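Local coordinates for protein cytochrome c, mono-and diheme variant (Methylophaga aminisulfidivorans MP, PDB 7C90) that probably carries electrons through a covalently attached heme c, as a cytochrome cL linked to methanol oxidation in a marine methylotrophic bacterium, at residues K113-K118 with K161-T166; L34-T39 with L120-Y125; N38-D43 with G126-M131. All blocks are in the same frame, centred on the assembly; numbering follows the deposited sequence.

Interaction 1: residues K113-K118 with K161-T166; sequences KNANDK and KADWLT. With HEC (heme c), chain E.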
loop_
_atom_site.group_PDB
_atom_site.type_symbol
_atom_site.label_atom_id
_atom_site.label_comp_id
_atom_site.label_asym_id
_atom_site.label_seq_id
_atom_site.Cartn_x
_atom_site.Cartn_y
_atom_site.Cartn_z
ATOM N N LYS A 113 -7.236 13.343 16.178
ATOM C CA LYS A 113 -7.134 12.753 17.545
ATOM C C LYS A 113 -5.763 12.099 17.739
ATOM O O LYS A 113 -5.395 11.892 18.897
ATOM C CB LYS A 113 -8.240 11.720 17.794
ATOM C CG LYS A 113 -8.116 10.445 16.974
ATOM C CD LYS A 113 -9.295 9.509 17.224
ATOM C CE LYS A 113 -8.879 8.079 17.449
ATOM N NZ LYS A 113 -10.014 7.174 17.761
ATOM N N ASN A 114 -5.041 11.746 16.667
ATOM C CA ASN A 114 -3.753 11.023 16.794
ATOM C C ASN A 114 -2.667 11.978 17.324
ATOM O O ASN A 114 -1.590 11.480 17.704
ATOM C CB ASN A 114 -3.376 10.257 15.518
ATOM C CG ASN A 114 -4.307 9.081 15.282
ATOM O OD1 ASN A 114 -4.763 8.445 16.244
ATOM N ND2 ASN A 114 -4.613 8.795 14.018
ATOM N N ALA A 115 -2.965 13.273 17.473
ATOM C CA ALA A 115 -2.057 14.250 18.132
ATOM C C ALA A 115 -2.055 14.047 19.655
ATOM O O ALA A 115 -1.123 14.571 20.332
ATOM C CB ALA A 115 -2.446 15.660 17.777
ATOM N N ASN A 116 -3.028 13.309 20.202
ATOM C CA ASN A 116 -3.052 13.017 21.657
ATOM C C ASN A 116 -2.916 11.500 21.858
ATOM O O ASN A 116 -3.136 10.729 20.894
ATOM C CB ASN A 116 -4.263 13.696 22.306
ATOM C CG ASN A 116 -5.587 13.060 21.951
ATOM O OD1 ASN A 116 -5.836 11.887 22.249
ATOM N ND2 ASN A 116 -6.443 13.839 21.309
ATOM N N ASP A 117 -2.519 11.073 23.062
ATOM C CA ASP A 117 -2.156 9.661 23.319
ATOM C C ASP A 117 -3.420 8.781 23.376
ATOM O O ASP A 117 -3.323 7.599 22.955
ATOM C CB ASP A 117 -1.231 9.538 24.531
ATOM C CG ASP A 117 0.207 9.949 24.208
ATOM O OD1 ASP A 117 0.586 9.927 23.001
ATOM O OD2 ASP A 117 0.926 10.298 25.162
ATOM N N LYS A 118 -4.568 9.295 23.807
ATOM C CA LYS A 118 -5.811 8.475 23.823
ATOM C C LYS A 118 -6.169 8.118 22.379
ATOM O O LYS A 118 -6.464 6.963 22.108
ATOM C CB LYS A 118 -6.967 9.211 24.492
ATOM C CG LYS A 118 -8.316 8.492 24.425
ATOM C CD LYS A 118 -9.299 9.056 25.421
ATOM C CE LYS A 118 -10.659 8.395 25.403
ATOM N NZ LYS A 118 -11.349 8.596 24.111
ATOM N N LYS A 161 1.571 21.891 18.179
ATOM C CA LYS A 161 0.565 20.907 17.691
ATOM C C LYS A 161 0.714 19.594 18.475
ATOM O O LYS A 161 -0.112 18.721 18.230
ATOM C CB LYS A 161 0.673 20.704 16.176
ATOM C CG LYS A 161 0.489 21.966 15.340
ATOM C CD LYS A 161 0.073 21.714 13.896
ATOM C CE LYS A 161 0.828 22.556 12.881
ATOM N NZ LYS A 161 0.738 21.996 11.509
ATOM N N ALA A 162 1.693 19.486 19.388
ATOM C CA ALA A 162 2.005 18.256 20.140
ATOM C C ALA A 162 1.071 18.124 21.348
ATOM O O ALA A 162 1.503 18.425 22.486
ATOM C CB ALA A 162 3.453 18.253 20.558
ATOM N N ASP A 163 -0.159 17.659 21.123
ATOM C CA ASP A 163 -1.228 17.674 22.156
ATOM C C ASP A 163 -0.852 16.778 23.341
ATOM O O ASP A 163 -1.341 17.075 24.423
ATOM C CB ASP A 163 -2.606 17.383 21.558
ATOM C CG ASP A 163 -3.112 18.499 20.654
ATOM O OD1 ASP A 163 -2.723 19.668 20.877
ATOM O OD2 ASP A 163 -3.891 18.199 19.721
ATOM N N TRP A 164 0.010 15.767 23.184
ATOM C CA TRP A 164 0.417 14.837 24.272
ATOM C C TRP A 164 1.374 15.525 25.268
ATOM O O TRP A 164 1.537 15.001 26.367
ATOM C CB TRP A 164 1.033 13.544 23.710
ATOM C CG TRP A 164 2.419 13.693 23.160
ATOM C CD1 TRP A 164 3.592 13.435 23.815
ATOM C CD2 TRP A 164 2.784 14.184 21.862
ATOM N NE1 TRP A 164 4.657 13.720 23.007
ATOM C CE2 TRP A 164 4.199 14.213 21.818
ATOM C CE3 TRP A 164 2.068 14.613 20.744
ATOM C CZ2 TRP A 164 4.902 14.612 20.689
ATOM C CZ3 TRP A 164 2.765 15.037 19.631
ATOM C CH2 TRP A 164 4.162 15.037 19.613
ATOM N N LEU A 165 1.996 16.636 24.894
ATOM C CA LEU A 165 2.985 17.361 25.751
ATOM C C LEU A 165 2.257 18.334 26.691
ATOM O O LEU A 165 1.315 19.012 26.233
ATOM C CB LEU A 165 3.973 18.149 24.882
ATOM C CG LEU A 165 4.912 17.351 23.992
ATOM C CD1 LEU A 165 5.724 18.291 23.119
ATOM C CD2 LEU A 165 5.808 16.437 24.813
ATOM N N THR A 166 2.742 18.450 27.928
ATOM C CA THR A 166 2.318 19.483 28.917
ATOM C C THR A 166 2.882 20.835 28.474
ATOM O O THR A 166 3.818 20.843 27.625
ATOM C CB THR A 166 2.745 19.113 30.340
ATOM O OG1 THR A 166 4.163 19.217 30.458
ATOM C CG2 THR A 166 2.293 17.725 30.734
HETATM FE FE HEC E . -0.374 2.147 10.410
HETATM C CHA HEC E . -2.439 4.756 9.520
HETATM C CHB HEC E . 0.349 3.682 13.310
HETATM C CHC HEC E . 1.238 -0.700 11.448
HETATM C CHD HEC E . -0.535 0.938 7.228
HETATM N NA HEC E . -1.004 3.900 11.261
HETATM C C1A HEC E . -1.785 4.850 10.788
HETATM C C2A HEC E . -2.014 5.996 11.691
HETATM C C3A HEC E . -1.210 5.651 12.850
HETATM C C4A HEC E . -0.578 4.378 12.435
HETATM C CMA HEC E . -0.934 6.392 14.112
HETATM C CAA HEC E . -2.877 7.186 11.496
HETATM C CBA HEC E . -1.882 8.308 11.251
HETATM C CGA HEC E . -2.556 9.636 11.147
HETATM O O1A HEC E . -3.674 9.792 11.670
HETATM O O2A HEC E . -1.972 10.508 10.452
HETATM N NB HEC E . 0.623 1.605 12.109
HETATM C C1B HEC E . 0.880 2.356 13.145
HETATM C C2B HEC E . 1.705 1.722 14.194
HETATM C C3B HEC E . 1.938 0.391 13.643
HETATM C C4B HEC E . 1.228 0.433 12.373
HETATM C CMB HEC E . 2.169 2.328 15.487
HETATM C CAB HEC E . 2.731 -0.752 14.283
HETATM C CBB HEC E . 2.031 -1.302 15.475
HETATM N NC HEC E . 0.245 0.437 9.494
HETATM C C1C HEC E . 0.830 -0.614 10.084
HETATM C C2C HEC E . 1.160 -1.740 9.192
HETATM C C3C HEC E . 0.618 -1.236 7.924
HETATM C C4C HEC E . 0.094 0.090 8.211
HETATM C CMC HEC E . 1.843 -3.000 9.597
HETATM C CAC HEC E . 0.773 -1.986 6.626
HETATM C CBC HEC E . 0.248 -3.394 6.664
HETATM N ND HEC E . -1.302 2.771 8.672
HETATM C C1D HEC E . -1.256 2.182 7.491
HETATM C C2D HEC E . -2.057 2.809 6.459
HETATM C C3D HEC E . -2.642 3.949 7.124
HETATM C C4D HEC E . -2.118 3.790 8.482
HETATM C CMD HEC E . -2.230 2.337 5.066
HETATM C CAD HEC E . -3.620 4.926 6.616
HETATM C CBD HEC E . -4.964 4.371 7.113
HETATM C CGD HEC E . -6.115 5.358 7.198
HETATM O O1D HEC E . -6.027 6.450 6.610
HETATM O O2D HEC E . -7.169 5.056 7.823
#

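Interaction 2: residues L34-T39 with L120-Y125; sequences LVFRNT and LFETIY. With HEC (heme c), chain E.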
loop_
_atom_site.group_PDB
_atom_site.type_symbol
_atom_site.label_atom_id
_atom_site.label_comp_id
_atom_site.label_asym_id
_atom_site.label_seq_id
_atom_site.Cartn_x
_atom_site.Cartn_y
_atom_site.Cartn_z
ATOM N N LEU A 34 -13.156 6.168 31.016
ATOM C CA LEU A 34 -12.787 6.577 29.642
ATOM C C LEU A 34 -13.513 5.732 28.589
ATOM O O LEU A 34 -13.542 4.522 28.713
ATOM C CB LEU A 34 -11.278 6.429 29.471
ATOM C CG LEU A 34 -10.433 7.582 29.996
ATOM C CD1 LEU A 34 -9.025 7.508 29.450
ATOM C CD2 LEU A 34 -11.047 8.907 29.624
ATOM N N VAL A 35 -14.067 6.394 27.580
ATOM C CA VAL A 35 -14.697 5.691 26.435
ATOM C C VAL A 35 -13.693 5.655 25.277
ATOM O O VAL A 35 -13.432 6.678 24.696
ATOM C CB VAL A 35 -16.032 6.333 26.028
ATOM C CG1 VAL A 35 -16.723 5.538 24.941
ATOM C CG2 VAL A 35 -16.947 6.513 27.214
ATOM N N PHE A 36 -13.135 4.485 24.992
ATOM C CA PHE A 36 -12.192 4.331 23.860
ATOM C C PHE A 36 -12.987 3.975 22.604
ATOM O O PHE A 36 -13.774 3.043 22.637
ATOM C CB PHE A 36 -11.112 3.308 24.189
ATOM C CG PHE A 36 -10.185 3.738 25.288
ATOM C CD1 PHE A 36 -9.076 4.507 25.021
ATOM C CD2 PHE A 36 -10.448 3.411 26.600
ATOM C CE1 PHE A 36 -8.233 4.909 26.038
ATOM C CE2 PHE A 36 -9.602 3.821 27.612
ATOM C CZ PHE A 36 -8.497 4.565 27.328
ATOM N N ARG A 37 -12.753 4.724 21.530
ATOM C CA ARG A 37 -13.526 4.526 20.288
ATOM C C ARG A 37 -12.625 4.292 19.075
ATOM O O ARG A 37 -11.567 4.875 18.987
ATOM C CB ARG A 37 -14.444 5.723 20.036
ATOM C CG ARG A 37 -15.380 6.064 21.183
ATOM C CD ARG A 37 -16.443 7.051 20.766
ATOM N NE ARG A 37 -17.422 7.319 21.804
ATOM C CZ ARG A 37 -18.598 6.715 21.916
ATOM N NH1 ARG A 37 -18.965 5.788 21.055
ATOM N NH2 ARG A 37 -19.414 7.040 22.899
ATOM N N ASN A 38 -13.098 3.418 18.201
ATOM C CA ASN A 38 -12.518 3.092 16.885
ATOM C C ASN A 38 -12.383 4.379 16.042
ATOM O O ASN A 38 -13.336 5.156 15.923
ATOM C CB ASN A 38 -13.340 1.995 16.227
ATOM C CG ASN A 38 -12.727 1.549 14.922
ATOM O OD1 ASN A 38 -12.741 2.300 13.952
ATOM N ND2 ASN A 38 -12.159 0.351 14.906
ATOM N N THR A 39 -11.211 4.577 15.459
ATOM C CA THR A 39 -10.810 5.796 14.726
ATOM C C THR A 39 -11.689 5.999 13.476
ATOM O O THR A 39 -11.937 7.155 13.108
ATOM C CB THR A 39 -9.316 5.664 14.409
ATOM O OG1 THR A 39 -8.665 5.633 15.680
ATOM C CG2 THR A 39 -8.830 6.787 13.525
ATOM N N LEU A 120 -4.158 8.094 19.624
ATOM C CA LEU A 120 -3.070 7.275 19.036
ATOM C C LEU A 120 -3.255 5.826 19.462
ATOM O O LEU A 120 -3.129 4.946 18.592
ATOM C CB LEU A 120 -1.710 7.802 19.495
ATOM C CG LEU A 120 -0.488 7.109 18.895
ATOM C CD1 LEU A 120 -0.538 7.077 17.383
ATOM C CD2 LEU A 120 0.779 7.798 19.383
ATOM N N PHE A 121 -3.482 5.580 20.753
ATOM C CA PHE A 121 -3.710 4.206 21.260
ATOM C C PHE A 121 -4.932 3.630 20.500
ATOM O O PHE A 121 -4.839 2.529 19.950
ATOM C CB PHE A 121 -3.905 4.195 22.773
ATOM C CG PHE A 121 -4.168 2.821 23.313
ATOM C CD1 PHE A 121 -5.464 2.313 23.362
ATOM C CD2 PHE A 121 -3.129 2.023 23.746
ATOM C CE1 PHE A 121 -5.702 1.023 23.813
ATOM C CE2 PHE A 121 -3.377 0.740 24.221
ATOM C CZ PHE A 121 -4.657 0.249 24.251
ATOM N N GLU A 122 -6.017 4.397 20.363
ATOM C CA GLU A 122 -7.251 3.885 19.684
ATOM C C GLU A 122 -6.902 3.463 18.268
ATOM O O GLU A 122 -7.387 2.412 17.861
ATOM C CB GLU A 122 -8.393 4.903 19.671
ATOM C CG GLU A 122 -8.905 5.167 21.066
ATOM C CD GLU A 122 -9.668 6.473 21.250
ATOM O OE1 GLU A 122 -9.457 7.416 20.444
ATOM O OE2 GLU A 122 -10.457 6.553 22.218
ATOM N N THR A 123 -6.109 4.255 17.550
ATOM C CA THR A 123 -5.819 4.001 16.124
ATOM C C THR A 123 -5.012 2.694 16.066
ATOM O O THR A 123 -5.293 1.833 15.222
ATOM C CB THR A 123 -5.145 5.212 15.475
ATOM O OG1 THR A 123 -6.037 6.322 15.461
ATOM C CG2 THR A 123 -4.661 4.916 14.072
ATOM N N ILE A 124 -4.041 2.527 16.941
ATOM C CA ILE A 124 -3.176 1.318 16.932
ATOM C C ILE A 124 -4.008 0.123 17.390
ATOM O O ILE A 124 -3.996 -0.938 16.686
ATOM C CB ILE A 124 -1.914 1.512 17.789
ATOM C CG1 ILE A 124 -1.074 2.670 17.239
ATOM C CG2 ILE A 124 -1.120 0.220 17.845
ATOM C CD1 ILE A 124 0.019 3.162 18.192
ATOM N N TYR A 125 -4.678 0.240 18.530
ATOM C CA TYR A 125 -5.415 -0.906 19.122
ATOM C C TYR A 125 -6.491 -1.406 18.140
ATOM O O TYR A 125 -6.505 -2.650 17.857
ATOM C CB TYR A 125 -5.930 -0.500 20.506
ATOM C CG TYR A 125 -6.560 -1.616 21.270
ATOM C CD1 TYR A 125 -5.812 -2.515 22.011
ATOM C CD2 TYR A 125 -7.922 -1.803 21.203
ATOM C CE1 TYR A 125 -6.423 -3.570 22.677
ATOM C CE2 TYR A 125 -8.542 -2.842 21.869
ATOM C CZ TYR A 125 -7.800 -3.729 22.610
ATOM O OH TYR A 125 -8.466 -4.750 23.242
HETATM FE FE HEC E . -0.374 2.147 10.410
HETATM C CHA HEC E . -2.439 4.756 9.520
HETATM C CHB HEC E . 0.349 3.682 13.310
HETATM C CHC HEC E . 1.238 -0.700 11.448
HETATM C CHD HEC E . -0.535 0.938 7.228
HETATM N NA HEC E . -1.004 3.900 11.261
HETATM C C1A HEC E . -1.785 4.850 10.788
HETATM C C2A HEC E . -2.014 5.996 11.691
HETATM C C3A HEC E . -1.210 5.651 12.850
HETATM C C4A HEC E . -0.578 4.378 12.435
HETATM C CMA HEC E . -0.934 6.392 14.112
HETATM C CAA HEC E . -2.877 7.186 11.496
HETATM C CBA HEC E . -1.882 8.308 11.251
HETATM C CGA HEC E . -2.556 9.636 11.147
HETATM O O1A HEC E . -3.674 9.792 11.670
HETATM O O2A HEC E . -1.972 10.508 10.452
HETATM N NB HEC E . 0.623 1.605 12.109
HETATM C C1B HEC E . 0.880 2.356 13.145
HETATM C C2B HEC E . 1.705 1.722 14.194
HETATM C C3B HEC E . 1.938 0.391 13.643
HETATM C C4B HEC E . 1.228 0.433 12.373
HETATM C CMB HEC E . 2.169 2.328 15.487
HETATM C CAB HEC E . 2.731 -0.752 14.283
HETATM C CBB HEC E . 2.031 -1.302 15.475
HETATM N NC HEC E . 0.245 0.437 9.494
HETATM C C1C HEC E . 0.830 -0.614 10.084
HETATM C C2C HEC E . 1.160 -1.740 9.192
HETATM C C3C HEC E . 0.618 -1.236 7.924
HETATM C C4C HEC E . 0.094 0.090 8.211
HETATM C CMC HEC E . 1.843 -3.000 9.597
HETATM C CAC HEC E . 0.773 -1.986 6.626
HETATM C CBC HEC E . 0.248 -3.394 6.664
HETATM N ND HEC E . -1.302 2.771 8.672
HETATM C C1D HEC E . -1.256 2.182 7.491
HETATM C C2D HEC E . -2.057 2.809 6.459
HETATM C C3D HEC E . -2.642 3.949 7.124
HETATM C C4D HEC E . -2.118 3.790 8.482
HETATM C CMD HEC E . -2.230 2.337 5.066
HETATM C CAD HEC E . -3.620 4.926 6.616
HETATM C CBD HEC E . -4.964 4.371 7.113
HETATM C CGD HEC E . -6.115 5.358 7.198
HETATM O O1D HEC E . -6.027 6.450 6.610
HETATM O O2D HEC E . -7.169 5.056 7.823
HETATM O O HOH W 1 -9.406 2.411 16.042
#

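Interaction 3: residues N38-D43 with G126-M131; sequences NTVTGD and GGARSM. With HEC (heme c), chain E.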
loop_
_atom_site.group_PDB
_atom_site.type_symbol
_atom_site.label_atom_id
_atom_site.label_comp_id
_atom_site.label_asym_id
_atom_site.label_seq_id
_atom_site.Cartn_x
_atom_site.Cartn_y
_atom_site.Cartn_z
ATOM N N ASN A 38 -13.098 3.418 18.201
ATOM C CA ASN A 38 -12.518 3.092 16.885
ATOM C C ASN A 38 -12.383 4.379 16.042
ATOM O O ASN A 38 -13.336 5.156 15.923
ATOM C CB ASN A 38 -13.340 1.995 16.227
ATOM C CG ASN A 38 -12.727 1.549 14.922
ATOM O OD1 ASN A 38 -12.741 2.300 13.952
ATOM N ND2 ASN A 38 -12.159 0.351 14.906
ATOM N N THR A 39 -11.211 4.577 15.459
ATOM C CA THR A 39 -10.810 5.796 14.726
ATOM C C THR A 39 -11.689 5.999 13.476
ATOM O O THR A 39 -11.937 7.155 13.108
ATOM C CB THR A 39 -9.316 5.664 14.409
ATOM O OG1 THR A 39 -8.665 5.633 15.680
ATOM C CG2 THR A 39 -8.830 6.787 13.525
ATOM N N VAL A 40 -12.136 4.911 12.842
ATOM C CA VAL A 40 -12.910 4.931 11.565
ATOM C C VAL A 40 -14.413 4.772 11.864
ATOM O O VAL A 40 -15.205 5.585 11.353
ATOM C CB VAL A 40 -12.395 3.844 10.601
ATOM C CG1 VAL A 40 -13.306 3.672 9.395
ATOM C CG2 VAL A 40 -10.967 4.122 10.174
ATOM N N THR A 41 -14.801 3.771 12.651
ATOM C CA THR A 41 -16.223 3.372 12.820
ATOM C C THR A 41 -16.872 4.151 13.961
ATOM O O THR A 41 -18.065 4.189 13.963
ATOM C CB THR A 41 -16.387 1.888 13.142
ATOM O OG1 THR A 41 -15.804 1.674 14.436
ATOM C CG2 THR A 41 -15.780 0.986 12.096
ATOM N N GLY A 42 -16.119 4.723 14.904
ATOM C CA GLY A 42 -16.702 5.343 16.105
ATOM C C GLY A 42 -17.243 4.292 17.080
ATOM O O GLY A 42 -17.658 4.671 18.154
ATOM N N ASP A 43 -17.198 2.999 16.763
ATOM C CA ASP A 43 -17.606 1.931 17.723
ATOM C C ASP A 43 -16.713 1.965 18.966
ATOM O O ASP A 43 -15.503 2.277 18.850
ATOM C CB ASP A 43 -17.516 0.523 17.130
ATOM C CG ASP A 43 -18.500 0.217 16.005
ATOM O OD1 ASP A 43 -19.511 0.961 15.860
ATOM O OD2 ASP A 43 -18.242 -0.781 15.281
ATOM N N GLY A 126 -7.364 -0.488 17.677
ATOM C CA GLY A 126 -8.605 -0.755 16.913
ATOM C C GLY A 126 -8.409 -0.697 15.409
ATOM O O GLY A 126 -9.288 -1.129 14.706
ATOM N N GLY A 127 -7.271 -0.203 14.930
ATOM C CA GLY A 127 -6.982 -0.093 13.498
ATOM C C GLY A 127 -7.694 1.095 12.870
ATOM O O GLY A 127 -8.374 1.832 13.553
ATOM N N ALA A 128 -7.469 1.305 11.603
ATOM C CA ALA A 128 -8.098 2.381 10.809
ATOM C C ALA A 128 -8.576 1.737 9.511
ATOM O O ALA A 128 -9.120 0.627 9.622
ATOM C CB ALA A 128 -7.119 3.529 10.633
ATOM N N ARG A 129 -8.410 2.387 8.355
ATOM C CA ARG A 129 -8.911 1.893 7.048
ATOM C C ARG A 129 -7.874 0.959 6.431
ATOM O O ARG A 129 -6.696 1.020 6.833
ATOM C CB ARG A 129 -9.115 3.034 6.041
ATOM C CG ARG A 129 -10.331 3.903 6.318
ATOM C CD ARG A 129 -10.553 4.923 5.216
ATOM N NE ARG A 129 -10.899 6.161 5.887
ATOM C CZ ARG A 129 -12.079 6.411 6.427
ATOM N NH1 ARG A 129 -13.055 5.527 6.329
ATOM N NH2 ARG A 129 -12.285 7.564 7.033
ATOM N N SER A 130 -8.304 0.183 5.447
ATOM C CA SER A 130 -7.429 -0.483 4.450
ATOM C C SER A 130 -6.413 -1.352 5.200
ATOM O O SER A 130 -6.829 -2.061 6.115
ATOM C CB SER A 130 -6.799 0.572 3.552
ATOM O OG SER A 130 -6.219 -0.005 2.387
ATOM N N MET A 131 -5.135 -1.196 4.887
ATOM C CA MET A 131 -4.035 -2.012 5.450
ATOM C C MET A 131 -3.700 -1.648 6.900
ATOM O O MET A 131 -2.798 -2.235 7.422
ATOM C CB MET A 131 -2.782 -1.811 4.604
ATOM C CG MET A 131 -3.068 -1.747 3.144
ATOM S SD MET A 131 -3.115 -3.404 2.528
ATOM C CE MET A 131 -1.466 -3.930 2.963
HETATM FE FE HEC E . -0.374 2.147 10.410
HETATM C CHA HEC E . -2.439 4.756 9.520
HETATM C CHB HEC E . 0.349 3.682 13.310
HETATM C CHC HEC E . 1.238 -0.700 11.448
HETATM C CHD HEC E . -0.535 0.938 7.228
HETATM N NA HEC E . -1.004 3.900 11.261
HETATM C C1A HEC E . -1.785 4.850 10.788
HETATM C C2A HEC E . -2.014 5.996 11.691
HETATM C C3A HEC E . -1.210 5.651 12.850
HETATM C C4A HEC E . -0.578 4.378 12.435
HETATM C CMA HEC E . -0.934 6.392 14.112
HETATM C CAA HEC E . -2.877 7.186 11.496
HETATM C CBA HEC E . -1.882 8.308 11.251
HETATM C CGA HEC E . -2.556 9.636 11.147
HETATM O O1A HEC E . -3.674 9.792 11.670
HETATM O O2A HEC E . -1.972 10.508 10.452
HETATM N NB HEC E . 0.623 1.605 12.109
HETATM C C1B HEC E . 0.880 2.356 13.145
HETATM C C2B HEC E . 1.705 1.722 14.194
HETATM C C3B HEC E . 1.938 0.391 13.643
HETATM C C4B HEC E . 1.228 0.433 12.373
HETATM C CMB HEC E . 2.169 2.328 15.487
HETATM C CAB HEC E . 2.731 -0.752 14.283
HETATM C CBB HEC E . 2.031 -1.302 15.475
HETATM N NC HEC E . 0.245 0.437 9.494
HETATM C C1C HEC E . 0.830 -0.614 10.084
HETATM C C2C HEC E . 1.160 -1.740 9.192
HETATM C C3C HEC E . 0.618 -1.236 7.924
HETATM C C4C HEC E . 0.094 0.090 8.211
HETATM C CMC HEC E . 1.843 -3.000 9.597
HETATM C CAC HEC E . 0.773 -1.986 6.626
HETATM C CBC HEC E . 0.248 -3.394 6.664
HETATM N ND HEC E . -1.302 2.771 8.672
HETATM C C1D HEC E . -1.256 2.182 7.491
HETATM C C2D HEC E . -2.057 2.809 6.459
HETATM C C3D HEC E . -2.642 3.949 7.124
HETATM C C4D HEC E . -2.118 3.790 8.482
HETATM C CMD HEC E . -2.230 2.337 5.066
HETATM C CAD HEC E . -3.620 4.926 6.616
HETATM C CBD HEC E . -4.964 4.371 7.113
HETATM C CGD HEC E . -6.115 5.358 7.198
HETATM O O1D HEC E . -6.027 6.450 6.610
HETATM O O2D HEC E . -7.169 5.056 7.823
HETATM O O HOH W 1 -9.406 2.411 16.042
HETATM O O HOH W 2 -14.724 7.560 9.390
#

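Interaction 1: residues K113-K118 with K161-T166
The indole of W164 meets the 113-118 segment with its edge: the carbonyl oxygen of A115 lies close to the ring plane, with A115 O 3.2 Å from W164 CE3. One face of the ring is covered from within its own turn, by A162 CB and L165 CG, both offset toward the rim. R152 adds a cation-pi contact and Y155 an edge-to-face one. The carboxylate of D117 lies across the base of the side chain, its plane 33° from that of the indole and D117 OD2 3.6 Å from W164 CB; D117 OD1 forms a salt bridge with R152 and D117 OD2 a hydrogen bond with N71. With chi1 at 74°, W164 CG sits between the backbone N and the carbonyl carbon, which folds the indole back beside A162.

Around the same carbonyl, D163 packs its CB 3.4 Å from A115 O, while D163 OD2 lies 3.5 Å from A115 CB. N116 caps helix 117-126 by accepting from G119 N. N114 ND2 donates to the heme propionate oxygen O1A at 2.7 Å, nearly straight at 160°. A type I beta turn, A162 to L165, thus packs against a helix N-cap beside a heme c propionate site.

Interaction 2: residues L34-T39 with L120-Y125
E122 and T123, neighbours on helix 117-126, hold the N-terminal 34-39 segment against one side of a cytochrome c heme-pocket helix, whose L120, T123 and I124 also touch the porphyrin.

Charge and hydrogen bonding dominate at E122. R37 N donates to E122 OE2 at 3.0 Å with an N-H...O angle of 161°, but it comes from above the carboxylate, 64° out of its plane. Salt bridges from K113 to OE1 and from K118 to OE2 engage the same group, so this largely buried carboxylate is probably kept ionised and fixed in rotation. E122 CG is anti to its carbonyl carbon and the chain runs extended beyond it, carrying the carboxylate alongside the backbone of R37.

Packing follows that path. The carboxylate and the ring of F36 are almost perpendicular, their planes 87° apart, with F36 CD1 3.7 Å from E122 OE2; beyond E122, F36 rests on L47. On the heme side of the helix, L120 CD1 approaches the heme methyl CMA to 3.4 Å, I124 CD1 lies against methyl CMB, and T123 CG2 sits 3.7 Å from the pyrrole carbon C2A. M148 of helix 141-153 packs on both L120 and I124.

Water 1 joins the backbones: accepting from T39 N and donating to E122 O, it links the helix carbonyl to the loop.

The last link is between hydroxyls. T123 OG1 meets the loop while CG2 lies against the heme, and OG1 is also bonded to N114 OD1; across the contact T39 OG1 donates to T123 OG1 at 2.7 Å.

Interaction 3: residues N38-D43 with G126-M131
Van der Waals packing of V40 on A128 and R129, with a water bridge from T39 to G127, sets the N-terminal loop against the loop at the end of helix 117-126. V40 CG2 presses on the backbone, 3.4 Å from A128 CA, a tight carbon pair, and stands 3.9 Å from A128 CB. The other branch, CG1, anti to the backbone N (chi1 170°), approaches R129 NH1 to 3.6 Å; that nitrogen is hydrogen-bonded to F182 O of the second subunit. Y111 packs on both V40 and R129.

The valine is presented by N38, whose OD1 accepts from V40 N in an Asx turn and also from T41 N, which makes an Asx motif. The two donors reach OD1 from opposite faces of the amide plane, the T41 bond almost straight at 175°. The same amide puts N38 ND2 3.2 Å from G126 O. At G127 the chain leaves the helix with positive phi. Water 1, which accepts from T39 N, donates to G127 O at 2.8 Å.

Beyond this loop lies the heme c pocket, where M132 supplies an axial ligand to the iron. R129 N donates to the propionate oxygen O2D of the heme at 3.0 Å, while A128 CB lies 3.2 Å from that oxygen.

Helix 117-126 ties interactions 1 and 2 together, their centres about 13 Å apart. K113 reaches from interaction 1 into interaction 2, its NZ 2.8 Å from E122 OE1 in a salt bridge, and N114 OD1 lies 2.6 Å from T123 OG1, probably a hydrogen bond. Interactions 2 and 3, about 9 Å apart between centres, share N38 and T39; water 1 belongs to both and joins the loop to the helix end. All three contacts touch heme c: N114 and R129 bind different propionates, from interactions 1 and 3, while interaction 2 supplies apolar contacts to the heme methyls and one pyrrole carbon. T110 and Y111 add further hydrogen bonds to the heme.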